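Local coordinates for arfgap-like finger domain containing protein (Cryptosporidium parvum Iowa II, PDB 2OWA) that probably activates GTP hydrolysis by an ADP-ribosylation factor GTPase, using the zinc-binding ArfGAP domain that makes up most of this fragment of the longer protein, at residues N61-S64 against D65-M69; M92-G96 against N97-R101; R37-F40 against D41-S44; Q127-Q130 against I131-E135; K83-P86 against I87-V90. All blocks are in the same frame, centred on the assembly; numbering follows the deposited sequence.

Overall arrangement
All five contacts are local and partly buried, and they sample the ArfGAP domain from its zinc finger to its last helix. Interactions 1 and 3 share the zinc ion: one supplies a cysteine from helix 60-67, the other two from a loop, and a hydrogen bond between H66 NE2 and D41 OD2 joins them. Interactions 2 and 5 both use helix 86-94, 5 at its start and 2 at its exit into helix 97-107. Interaction 4, on helix 123-135, touches 2 through a salt bridge and apolar side chains. The inward parts include C62 (1), G96 (2), F40 (3), Y128 (4) and F84 (5). Thiolate chemistry marks the metal end, glycine backbone geometry 2, side-chain helix capping 5.

Interaction 1 (N61-S64 against D65-M69). With ZN (zinc ion), chain C.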
loop_
_atom_site.group_PDB
_atom_site.type_symbol
_atom_site.label_atom_id
_atom_site.label_comp_id
_atom_site.label_asym_id
_atom_site.label_seq_id
_atom_site.Cartn_x
_atom_site.Cartn_y
_atom_site.Cartn_z
ATOM N N ASN A 61 -4.788 -8.686 9.884
ATOM C CA ASN A 61 -4.869 -8.066 11.201
ATOM C C ASN A 61 -4.679 -6.541 11.084
ATOM O O ASN A 61 -5.550 -5.774 11.485
ATOM C CB ASN A 61 -3.804 -8.681 12.133
ATOM C CG ASN A 61 -4.097 -8.446 13.611
ATOM O OD1 ASN A 61 -3.948 -7.324 14.141
ATOM N ND2 ASN A 61 -4.505 -9.530 14.304
ATOM N N CYS A 62 -3.583 -6.110 10.478
ATOM C CA CYS A 62 -3.302 -4.669 10.373
ATOM C C CYS A 62 -4.297 -3.964 9.462
ATOM O O CYS A 62 -4.602 -2.808 9.700
ATOM C CB CYS A 62 -1.846 -4.401 9.944
ATOM S SG CYS A 62 -0.728 -5.040 11.202
ATOM N N SER A 63 -4.824 -4.676 8.459
ATOM C CA SER A 63 -5.872 -4.145 7.582
ATOM C C SER A 63 -7.131 -3.688 8.331
ATOM O O SER A 63 -7.682 -2.650 7.995
ATOM C CB SER A 63 -6.247 -5.146 6.491
ATOM O OG SER A 63 -6.806 -6.328 7.067
ATOM N N SER A 64 -7.554 -4.444 9.351
ATOM C CA SER A 64 -8.683 -4.044 10.201
ATOM C C SER A 64 -8.423 -2.751 10.895
ATOM O O SER A 64 -9.266 -1.872 10.841
ATOM C CB SER A 64 -9.069 -5.113 11.243
ATOM O OG SER A 64 -9.550 -6.273 10.598
ATOM N N ASP A 65 -7.282 -2.635 11.572
ATOM C CA ASP A 65 -6.886 -1.352 12.190
ATOM C C ASP A 65 -6.924 -0.185 11.226
ATOM O O ASP A 65 -7.470 0.871 11.553
ATOM C CB ASP A 65 -5.511 -1.434 12.861
ATOM C CG ASP A 65 -5.447 -2.518 13.958
ATOM O OD1 ASP A 65 -6.487 -2.847 14.583
ATOM O OD2 ASP A 65 -4.352 -3.081 14.149
ATOM N N HIS A 66 -6.321 -0.357 10.049
ATOM C CA HIS A 66 -6.362 0.671 9.005
ATOM C C HIS A 66 -7.784 1.022 8.561
ATOM O O HIS A 66 -8.063 2.166 8.273
ATOM C CB HIS A 66 -5.569 0.241 7.776
ATOM C CG HIS A 66 -4.093 0.379 7.939
ATOM N ND1 HIS A 66 -3.347 1.267 7.198
ATOM C CD2 HIS A 66 -3.224 -0.248 8.766
ATOM C CE1 HIS A 66 -2.077 1.174 7.544
ATOM N NE2 HIS A 66 -1.980 0.263 8.501
ATOM N N ARG A 67 -8.655 0.024 8.487
ATOM C CA ARG A 67 -10.039 0.230 8.044
ATOM C C ARG A 67 -10.851 1.106 9.021
ATOM O O ARG A 67 -11.832 1.740 8.620
ATOM C CB ARG A 67 -10.747 -1.124 7.779
ATOM C CG ARG A 67 -10.349 -1.809 6.448
ATOM C CD ARG A 67 -11.226 -3.045 6.100
ATOM N NE ARG A 67 -11.102 -4.139 7.074
ATOM C CZ ARG A 67 -10.255 -5.180 6.991
ATOM N NH1 ARG A 67 -9.409 -5.312 5.979
ATOM N NH2 ARG A 67 -10.238 -6.109 7.941
ATOM N N LYS A 68 -10.441 1.132 10.287
ATOM C CA LYS A 68 -11.045 2.015 11.295
ATOM C C LYS A 68 -10.569 3.465 11.243
ATOM O O LYS A 68 -11.096 4.308 11.945
ATOM C CB LYS A 68 -10.765 1.502 12.703
ATOM C CG LYS A 68 -11.196 0.086 13.004
ATOM C CD LYS A 68 -10.667 -0.275 14.407
ATOM C CE LYS A 68 -10.472 -1.776 14.574
ATOM N NZ LYS A 68 -11.703 -2.526 14.182
ATOM N N MET A 69 -9.551 3.758 10.448
ATOM C CA MET A 69 -8.979 5.100 10.434
ATOM C C MET A 69 -9.673 6.055 9.462
ATOM O O MET A 69 -9.693 7.264 9.698
ATOM C CB MET A 69 -7.500 5.032 10.092
ATOM C CG MET A 69 -6.695 4.252 11.105
ATOM S SD MET A 69 -4.936 4.165 10.729
ATOM C CE MET A 69 -4.885 3.687 9.050
HETATM ZN ZN ZN C . 0.409 -6.684 10.211
#
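The turn N61 to S64 of helix 60-67 meets the next turn, D65 to R67, in the helix that carries the last cysteine of the Cys4 zinc finger of this ArfGAP domain. N61 takes little part, its O lying 3.6 Å from D65 N. C62 comes next. Its SG is held beside the backbone N (chi1 -63°) and binds the zinc ion at 2.2 Å, with C39, C42 and C59 completing the site. The carbonyl of C62 faces H66 instead: its O accepts H66 N at 3.0 Å in a nearly straight bond (171°), and it also lies at the edge of the imidazole, 3.1 Å from CD2. Bonds from ND1 to S74 and from NE2 to D41 fix the rotation of that ring. S63 gives its O to R67 N, while its OG is bonded to L60 O. A bend at chi3 (-63°) folds the R67 side chain back over the helix, and S63 C comes to lie over the centre of one guanidinium face, 3.6 Å above the plane. R67 also makes a cation-pi contact with W49. At S64, the O accepts K68 N, and the OG stands 2.7 Å from R67 NH2.

Interaction 2 (M92-G96 against N97-R101)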
loop_
_atom_site.group_PDB
_atom_site.type_symbol
_atom_site.label_atom_id
_atom_site.label_comp_id
_atom_site.label_asym_id
_atom_site.label_seq_id
_atom_site.Cartn_x
_atom_site.Cartn_y
_atom_site.Cartn_z
ATOM N N MET A 92 0.816 0.936 -6.864
ATOM C CA MET A 92 1.393 -0.157 -6.128
ATOM C C MET A 92 2.761 -0.591 -6.683
ATOM O O MET A 92 3.639 -0.998 -5.939
ATOM C CB MET A 92 0.413 -1.341 -6.112
ATOM C CG MET A 92 -0.834 -1.135 -5.232
ATOM S SD MET A 92 -0.603 -0.457 -3.580
ATOM C CE MET A 92 0.359 -1.736 -2.802
ATOM N N ASP A 93 2.912 -0.466 -7.998
ATOM C CA ASP A 93 4.091 -0.898 -8.716
ATOM C C ASP A 93 5.259 0.039 -8.406
ATOM O O ASP A 93 6.377 -0.435 -8.139
ATOM C CB ASP A 93 3.804 -0.921 -10.223
ATOM C CG ASP A 93 4.871 -1.694 -11.022
ATOM O OD1 ASP A 93 5.869 -2.180 -10.429
ATOM O OD2 ASP A 93 4.704 -1.798 -12.270
ATOM N N ILE A 94 5.003 1.350 -8.396
ATOM C CA ILE A 94 6.087 2.331 -8.091
ATOM C C ILE A 94 6.355 2.513 -6.596
ATOM O O ILE A 94 7.403 3.070 -6.209
ATOM C CB ILE A 94 5.871 3.708 -8.771
ATOM C CG1 ILE A 94 4.576 4.370 -8.285
ATOM C CG2 ILE A 94 5.877 3.584 -10.287
ATOM C CD1 ILE A 94 4.790 5.443 -7.307
ATOM N N GLY A 95 5.415 2.048 -5.770
ATOM C CA GLY A 95 5.565 2.082 -4.327
ATOM C C GLY A 95 6.173 0.793 -3.786
ATOM O O GLY A 95 7.252 0.362 -4.193
ATOM N N GLY A 96 5.465 0.151 -2.865
ATOM C CA GLY A 96 5.971 -1.070 -2.242
ATOM C C GLY A 96 6.456 -0.809 -0.834
ATOM O O GLY A 96 6.718 0.345 -0.447
ATOM N N ASN A 97 6.564 -1.879 -0.050
ATOM C CA ASN A 97 7.113 -1.791 1.319
ATOM C C ASN A 97 8.545 -1.269 1.436
ATOM O O ASN A 97 8.822 -0.499 2.336
ATOM C CB ASN A 97 6.973 -3.123 2.059
ATOM C CG ASN A 97 5.526 -3.470 2.371
ATOM O OD1 ASN A 97 4.593 -2.783 1.930
ATOM N ND2 ASN A 97 5.324 -4.573 3.127
ATOM N N GLY A 98 9.451 -1.667 0.527
ATOM C CA GLY A 98 10.810 -1.130 0.547
ATOM C C GLY A 98 10.963 0.389 0.378
ATOM O O GLY A 98 11.634 1.059 1.180
ATOM N N ARG A 99 10.379 0.948 -0.676
ATOM C CA ARG A 99 10.390 2.403 -0.838
ATOM C C ARG A 99 9.810 3.183 0.379
ATOM O O ARG A 99 10.379 4.216 0.787
ATOM C CB ARG A 99 9.614 2.780 -2.099
ATOM C CG ARG A 99 9.777 4.231 -2.472
ATOM C CD ARG A 99 9.162 4.520 -3.790
ATOM N NE ARG A 99 9.651 5.791 -4.329
ATOM C CZ ARG A 99 9.297 6.281 -5.522
ATOM N NH1 ARG A 99 8.475 5.600 -6.319
ATOM N NH2 ARG A 99 9.791 7.450 -5.922
ATOM N N ALA A 100 8.677 2.701 0.908
ATOM C CA ALA A 100 8.019 3.295 2.083
ATOM C C ALA A 100 8.875 3.190 3.375
ATOM O O ALA A 100 9.079 4.205 4.066
ATOM C CB ALA A 100 6.601 2.701 2.301
ATOM N N ARG A 101 9.398 1.991 3.661
ATOM C CA ARG A 101 10.328 1.774 4.778
ATOM C C ARG A 101 11.507 2.735 4.621
ATOM O O ARG A 101 11.902 3.373 5.575
ATOM C CB ARG A 101 10.868 0.328 4.816
ATOM C CG ARG A 101 10.053 -0.620 5.673
ATOM C CD ARG A 101 10.370 -2.085 5.304
ATOM N NE ARG A 101 9.326 -2.996 5.739
ATOM C CZ ARG A 101 9.031 -4.126 5.104
ATOM N NH1 ARG A 101 9.734 -4.457 4.024
ATOM N NH2 ARG A 101 8.044 -4.923 5.548
HETATM O O HOH W 1 9.530 -0.410 -3.071
#
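G96 and R99 dominate this turn between helices 86-94 and 97-107, with I94 as the main partner of the arginine. G96 is buried at the N-cap of the second helix, and its positive phi (105°) is a conformation that glycine adopts far more readily than other residues. Its O accepts A100 N at 3.4 Å, a weak bond that starts the helix, and its backbone also pairs with A55. The side chain of R99 is extended from CG to NE and runs back to the end of the first helix. There NH1 donates to I94 O at 2.7 Å. The oxygen lies in the guanidinium plane, but the donor stands 40° out of the carbonyl plane and so does not use a lone pair. Next to this bond, I94 CD1 is 3.8 Å from NH1, the two side chains crossing at a slant. NH1 has a second partner in E135, whose salt bridge ties the turn to helix 123-135. A water receives R99 N at 2.9 Å and donates to G95 O at 2.7 Å, serving a first-turn N-H that an N-cap side chain often takes in other helices. N97 turns the other way and bonds through OD1 to F57 N. The whole is a two-residue Gly-Gly turn linking helix 86-94 to helix 97-107, with glycine at the N-cap position of the second.

Interaction 3 (R37-F40 against D41-S44). With ZN (zinc ion), chain C.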
loop_
_atom_site.group_PDB
_atom_site.type_symbol
_atom_site.label_atom_id
_atom_site.label_comp_id
_atom_site.label_asym_id
_atom_site.label_seq_id
_atom_site.Cartn_x
_atom_site.Cartn_y
_atom_site.Cartn_z
ATOM N N ARG A 37 6.949 -9.042 1.209
ATOM C CA ARG A 37 6.638 -10.390 1.729
ATOM C C ARG A 37 6.482 -10.442 3.252
ATOM O O ARG A 37 6.227 -11.476 3.855
ATOM C CB ARG A 37 7.674 -11.387 1.215
ATOM C CG ARG A 37 7.626 -11.509 -0.305
ATOM C CD ARG A 37 8.313 -12.739 -0.765
ATOM N NE ARG A 37 7.475 -13.944 -0.660
ATOM C CZ ARG A 37 7.904 -15.161 -0.984
ATOM N NH1 ARG A 37 9.151 -15.318 -1.419
ATOM N NH2 ARG A 37 7.101 -16.217 -0.862
ATOM N N THR A 38 6.578 -9.280 3.858
ATOM C CA THR A 38 6.289 -9.132 5.257
ATOM C C THR A 38 5.385 -7.881 5.428
ATOM O O THR A 38 5.547 -6.913 4.714
ATOM C CB THR A 38 7.617 -9.022 6.000
ATOM O OG1 THR A 38 7.375 -8.815 7.387
ATOM C CG2 THR A 38 8.442 -7.875 5.476
ATOM N N CYS A 39 4.418 -7.923 6.339
ATOM C CA CYS A 39 3.482 -6.790 6.524
ATOM C C CYS A 39 4.249 -5.517 6.885
ATOM O O CYS A 39 5.178 -5.560 7.693
ATOM C CB CYS A 39 2.485 -7.118 7.617
ATOM S SG CYS A 39 1.530 -5.766 8.281
ATOM N N PHE A 40 3.851 -4.392 6.305
ATOM C CA PHE A 40 4.529 -3.116 6.571
ATOM C C PHE A 40 4.475 -2.728 8.062
ATOM O O PHE A 40 5.416 -2.111 8.575
ATOM C CB PHE A 40 3.932 -1.979 5.709
ATOM C CG PHE A 40 4.731 -0.698 5.765
ATOM C CD1 PHE A 40 5.947 -0.591 5.087
ATOM C CD2 PHE A 40 4.263 0.395 6.472
ATOM C CE1 PHE A 40 6.713 0.597 5.140
ATOM C CE2 PHE A 40 5.034 1.606 6.519
ATOM C CZ PHE A 40 6.258 1.669 5.842
ATOM N N ASP A 41 3.379 -3.060 8.743
ATOM C CA ASP A 41 3.217 -2.665 10.158
ATOM C C ASP A 41 3.797 -3.656 11.174
ATOM O O ASP A 41 4.445 -3.234 12.148
ATOM C CB ASP A 41 1.739 -2.441 10.501
ATOM C CG ASP A 41 1.126 -1.271 9.754
ATOM O OD1 ASP A 41 1.806 -0.715 8.853
ATOM O OD2 ASP A 41 -0.041 -0.924 10.081
ATOM N N CYS A 42 3.574 -4.959 10.969
ATOM C CA CYS A 42 3.929 -5.929 11.999
ATOM C C CYS A 42 4.836 -7.074 11.557
ATOM O O CYS A 42 5.140 -7.959 12.356
ATOM C CB CYS A 42 2.667 -6.506 12.615
ATOM S SG CYS A 42 1.945 -7.823 11.641
ATOM N N GLU A 43 5.217 -7.089 10.290
ATOM C CA GLU A 43 6.090 -8.123 9.747
ATOM C C GLU A 43 5.533 -9.587 9.658
ATOM O O GLU A 43 6.289 -10.512 9.328
ATOM C CB GLU A 43 7.502 -8.049 10.384
ATOM C CG GLU A 43 8.113 -6.614 10.369
ATOM C CD GLU A 43 9.560 -6.536 10.817
ATOM O OE1 GLU A 43 9.902 -7.016 11.928
ATOM O OE2 GLU A 43 10.384 -5.955 10.063
ATOM N N SER A 44 4.240 -9.777 9.949
ATOM C CA SER A 44 3.495 -10.994 9.614
ATOM C C SER A 44 3.763 -11.299 8.152
ATOM O O SER A 44 3.824 -10.402 7.332
ATOM C CB SER A 44 1.982 -10.790 9.862
ATOM O OG SER A 44 1.168 -11.780 9.225
HETATM ZN ZN ZN C . 0.409 -6.684 10.211
#
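The F40 ring and the D41 carboxylate are the flat groups here. D41 OD1 lies at the edge of the ring, near its plane and 3.6 Å from F40 CD2, and the two planes are turned 59° against each other. Y119 meets the same ring edge-to-face, while A100 and F104 of helix 97-107 and V56 and I58 of the sheet pack around F40. D41 is held from outside the turn: OD1 bonds to Y119 OH and OD2 forms a salt bridge with K117.

Behind this pair the chain folds into a zinc knuckle, the CxxC turn common to Cys4 fingers. C39 SG lies anti to its own N (chi1 165°), which points it into the turn, where it binds the zinc ion at 2.4 Å. C42 SG, also 2.4 Å from the metal, comes from the far side of the turn. The sulfur of C39 accepts C42 N at 3.5 Å (163°) and, weakly, D41 N. C39 O receives E43 N at 3.0 Å. The left-handed backbone at E43 then bends the chain back, so that S44 reaches C42 SG with its N and C39 N with its O, the latter at 2.7 Å. C59 and C62 bring the remaining two sulfurs. Each sulfur of this turn thus faces the metal and at least one N-H, an arrangement that would disperse thiolate charge and probably steadies the cysteines as zinc ligands.

Interaction 4 (Q127-Q130 against I131-E135); sequences QYKQ and ILDSE
Y128 and L132 make the tight part of this contact, on the buried side of helix 123-135. CG of Y128 stands beside its carbonyl carbon (chi1 -176°), the ring extends outward, and L132 reaches back so that its CG sits over one face. Both leucine methyls touch the tyrosine: CD1 lies 3.9 Å from CE2, and CD2 reaches 3.8 Å from OH. I131 adds a more distant contact, its CD1 approaching Y128 CD1 at 4.2 Å. Y103 and F104 of helix 97-107 meet the tyrosine ring, and I94 and R91 of helix 86-94 cover the leucine.

K129 against D133 is looser. The two cross at a slant, yet K129 NZ remains 6.2 Å from D133 OD2, too far for a salt bridge, and the nearest side-chain approach is K129 CD to OD2 at 4.1 Å. D133 is held by R91 instead. D133 OD1 and K129 O, both acceptors, lie 3.1 Å apart; R91 donates to each, NH1 to the carboxylate and NH2 to the carbonyl, and its charge probably offsets their repulsion. Q127 and Q130 are exposed, and their backbone oxygens simply continue the helix, Q130 O accepting S134 N at 3.0 Å. S134 OG turns to E138. The pattern is that of an amphipathic helix, here the last helix of the chain, laid by its apolar face against helices 86-94 and 97-107.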
loop_
_atom_site.group_PDB
_atom_site.type_symbol
_atom_site.label_atom_id
_atom_site.label_comp_id
_atom_site.label_asym_id
_atom_site.label_seq_id
_atom_site.Cartn_x
_atom_site.Cartn_y
_atom_site.Cartn_z
ATOM N N GLN A 127 2.969 13.806 3.079
ATOM C CA GLN A 127 4.060 14.117 2.191
ATOM C C GLN A 127 4.515 12.944 1.297
ATOM O O GLN A 127 4.745 13.114 0.084
ATOM C CB GLN A 127 5.231 14.602 3.012
ATOM C CG GLN A 127 5.591 16.042 2.727
ATOM C CD GLN A 127 6.105 16.759 3.944
ATOM O OE1 GLN A 127 6.944 16.239 4.679
ATOM N NE2 GLN A 127 5.603 17.963 4.173
ATOM N N TYR A 128 4.621 11.759 1.889
ATOM C CA TYR A 128 4.946 10.545 1.097
ATOM C C TYR A 128 3.822 10.176 0.114
ATOM O O TYR A 128 4.103 9.783 -1.014
ATOM C CB TYR A 128 5.321 9.374 2.010
ATOM C CG TYR A 128 5.746 8.139 1.271
ATOM C CD1 TYR A 128 7.000 8.081 0.624
ATOM C CD2 TYR A 128 4.883 7.058 1.163
ATOM C CE1 TYR A 128 7.383 6.944 -0.078
ATOM C CE2 TYR A 128 5.252 5.916 0.456
ATOM C CZ TYR A 128 6.493 5.866 -0.146
ATOM O OH TYR A 128 6.837 4.753 -0.839
ATOM N N LYS A 129 2.567 10.281 0.553
ATOM C CA LYS A 129 1.392 10.045 -0.292
ATOM C C LYS A 129 1.438 10.962 -1.554
ATOM O O LYS A 129 1.173 10.509 -2.668
ATOM C CB LYS A 129 0.125 10.309 0.533
ATOM C CG LYS A 129 -1.176 9.618 0.112
ATOM C CD LYS A 129 -2.234 10.592 -0.427
ATOM C CE LYS A 129 -3.663 9.972 -0.391
ATOM N NZ LYS A 129 -4.419 10.103 0.945
ATOM N N GLN A 130 1.819 12.228 -1.352
ATOM C CA GLN A 130 2.025 13.196 -2.431
ATOM C C GLN A 130 3.201 12.906 -3.337
ATOM O O GLN A 130 3.134 13.244 -4.495
ATOM C CB GLN A 130 2.173 14.626 -1.879
ATOM C CG GLN A 130 0.845 15.247 -1.490
ATOM C CD GLN A 130 0.967 16.728 -1.102
ATOM O OE1 GLN A 130 0.228 17.211 -0.262
ATOM N NE2 GLN A 130 1.921 17.437 -1.708
ATOM N N ILE A 131 4.282 12.331 -2.812
ATOM C CA ILE A 131 5.429 11.882 -3.635
ATOM C C ILE A 131 4.956 10.812 -4.621
ATOM O O ILE A 131 5.312 10.818 -5.815
ATOM C CB ILE A 131 6.617 11.330 -2.762
ATOM C CG1 ILE A 131 7.252 12.455 -1.914
ATOM C CG2 ILE A 131 7.688 10.632 -3.620
ATOM C CD1 ILE A 131 8.119 11.934 -0.762
ATOM N N LEU A 132 4.136 9.895 -4.120
ATOM C CA LEU A 132 3.594 8.859 -4.971
ATOM C C LEU A 132 2.616 9.411 -6.005
ATOM O O LEU A 132 2.661 8.975 -7.149
ATOM C CB LEU A 132 2.936 7.773 -4.140
ATOM C CG LEU A 132 3.820 6.920 -3.211
ATOM C CD1 LEU A 132 2.876 5.841 -2.645
ATOM C CD2 LEU A 132 5.084 6.281 -3.885
ATOM N N ASP A 133 1.757 10.367 -5.597
ATOM C CA ASP A 133 0.782 11.020 -6.496
ATOM C C ASP A 133 1.509 11.694 -7.652
ATOM O O ASP A 133 1.088 11.616 -8.811
ATOM C CB ASP A 133 0.008 12.135 -5.766
ATOM C CG ASP A 133 -0.957 11.627 -4.750
ATOM O OD1 ASP A 133 -1.194 10.384 -4.697
ATOM O OD2 ASP A 133 -1.515 12.498 -4.012
ATOM N N SER A 134 2.580 12.388 -7.300
ATOM C CA SER A 134 3.422 13.057 -8.249
ATOM C C SER A 134 4.087 12.076 -9.244
ATOM O O SER A 134 4.178 12.371 -10.430
ATOM C CB SER A 134 4.463 13.835 -7.491
ATOM O OG SER A 134 4.903 14.894 -8.280
ATOM N N GLU A 135 4.515 10.910 -8.771
ATOM C CA GLU A 135 5.080 9.864 -9.652
ATOM C C GLU A 135 4.107 9.333 -10.694
ATOM O O GLU A 135 4.504 9.053 -11.819
ATOM C CB GLU A 135 5.553 8.675 -8.835
ATOM C CG GLU A 135 6.762 8.936 -8.019
ATOM C CD GLU A 135 7.992 8.583 -8.782
ATOM O OE1 GLU A 135 8.454 9.441 -9.573
ATOM O OE2 GLU A 135 8.477 7.442 -8.595
#

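Interaction 5 (K83-P86 against I87-V90)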
loop_
_atom_site.group_PDB
_atom_site.type_symbol
_atom_site.label_atom_id
_atom_site.label_comp_id
_atom_site.label_asym_id
_atom_site.label_seq_id
_atom_site.Cartn_x
_atom_site.Cartn_y
_atom_site.Cartn_z
ATOM N N LYS A 83 -11.617 -5.014 -6.415
ATOM C CA LYS A 83 -11.449 -4.464 -7.748
ATOM C C LYS A 83 -10.464 -3.262 -7.684
ATOM O O LYS A 83 -10.423 -2.538 -6.701
ATOM C CB LYS A 83 -12.807 -4.002 -8.316
ATOM C CG LYS A 83 -13.958 -5.077 -8.374
ATOM C CD LYS A 83 -13.483 -6.233 -9.185
ATOM C CE LYS A 83 -14.483 -6.701 -10.233
ATOM N NZ LYS A 83 -13.803 -7.759 -11.064
ATOM N N PHE A 84 -9.662 -3.101 -8.723
ATOM C CA PHE A 84 -8.667 -2.027 -8.811
ATOM C C PHE A 84 -8.829 -1.303 -10.167
ATOM O O PHE A 84 -9.174 -1.950 -11.139
ATOM C CB PHE A 84 -7.265 -2.625 -8.676
ATOM C CG PHE A 84 -6.949 -3.096 -7.278
ATOM C CD1 PHE A 84 -6.286 -2.258 -6.383
ATOM C CD2 PHE A 84 -7.374 -4.362 -6.847
ATOM C CE1 PHE A 84 -6.003 -2.708 -5.056
ATOM C CE2 PHE A 84 -7.119 -4.802 -5.527
ATOM C CZ PHE A 84 -6.449 -3.977 -4.648
ATOM N N THR A 85 -8.585 0.013 -10.207
ATOM C CA THR A 85 -8.386 0.736 -11.451
ATOM C C THR A 85 -6.933 0.580 -11.917
ATOM O O THR A 85 -6.047 0.219 -11.115
ATOM C CB THR A 85 -8.733 2.226 -11.338
ATOM O OG1 THR A 85 -7.746 2.870 -10.529
ATOM C CG2 THR A 85 -10.132 2.412 -10.765
ATOM N N PRO A 86 -6.683 0.817 -13.218
ATOM C CA PRO A 86 -5.341 0.665 -13.756
ATOM C C PRO A 86 -4.318 1.604 -13.081
ATOM O O PRO A 86 -3.196 1.188 -12.811
ATOM C CB PRO A 86 -5.515 1.004 -15.255
ATOM C CG PRO A 86 -6.968 0.715 -15.537
ATOM C CD PRO A 86 -7.645 1.218 -14.263
ATOM N N ILE A 87 -4.711 2.830 -12.738
ATOM C CA ILE A 87 -3.746 3.738 -12.103
ATOM C C ILE A 87 -3.371 3.273 -10.670
ATOM O O ILE A 87 -2.295 3.580 -10.175
ATOM C CB ILE A 87 -4.196 5.216 -12.093
ATOM C CG1 ILE A 87 -2.994 6.109 -11.708
ATOM C CG2 ILE A 87 -5.466 5.436 -11.170
ATOM C CD1 ILE A 87 -3.319 7.585 -11.656
ATOM N N GLN A 88 -4.260 2.533 -10.015
ATOM C CA GLN A 88 -3.998 2.056 -8.663
ATOM C C GLN A 88 -2.958 0.928 -8.723
ATOM O O GLN A 88 -2.208 0.720 -7.768
ATOM C CB GLN A 88 -5.279 1.546 -7.991
ATOM C CG GLN A 88 -6.363 2.657 -7.672
ATOM C CD GLN A 88 -7.653 2.052 -7.181
ATOM O OE1 GLN A 88 -7.920 0.868 -7.406
ATOM N NE2 GLN A 88 -8.482 2.870 -6.506
ATOM N N LEU A 89 -2.948 0.174 -9.826
ATOM C CA LEU A 89 -1.932 -0.840 -10.017
ATOM C C LEU A 89 -0.577 -0.207 -10.207
ATOM O O LEU A 89 0.404 -0.626 -9.563
ATOM C CB LEU A 89 -2.284 -1.807 -11.153
ATOM C CG LEU A 89 -3.630 -2.536 -11.068
ATOM C CD1 LEU A 89 -3.606 -3.628 -12.156
ATOM C CD2 LEU A 89 -3.815 -3.191 -9.637
ATOM N N VAL A 90 -0.519 0.826 -11.037
ATOM C CA VAL A 90 0.751 1.543 -11.297
ATOM C C VAL A 90 1.301 2.068 -9.976
ATOM O O VAL A 90 2.518 2.018 -9.728
ATOM C CB VAL A 90 0.537 2.721 -12.251
ATOM C CG1 VAL A 90 1.866 3.556 -12.411
ATOM C CG2 VAL A 90 -0.035 2.218 -13.608
HETATM O O HOH W 2 -9.297 -0.351 -5.540
#
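Q88 CG stands anti to the carbonyl carbon (chi1 -68°) and the rest of the side chain is extended, which swings the amide back to the start of the helix and over T85. There Q88 OE1 accepts T85 N at 3.0 Å, the donor standing 55° out of the amide plane. OE1 is gripped a second time by a water at 2.6 Å, which also donates to K83 O, so the loop before the helix is tied to the first turn by both a direct bond and a bridge.

The apolar half involves F84 and L89. Their side chains cross at about a right angle, with F84 CB 3.6 Å from L89 CD2, and both turn to helix 20-32: F27 meets the phenylalanine ring edge-to-face, and L22 and F26 pack on the leucine. F84 and Q88 also cross nearly perpendicularly, ring and amide planes 77° apart. P86 occupies the first helical position, where proline suits the turn well; its O receives V90 N at 3.2 Å, while Q88 N and L89 N bond only weakly to T85 O. T85 is the N-cap. Q88, at N3, makes one of the two bonds of a capping box, its OE1 to T85 N, while T85 OG1 rests on Q88 CG at 3.2 Å; F84 with L89 forms the hydrophobic staple that often accompanies such a box at the N-terminus of a helix.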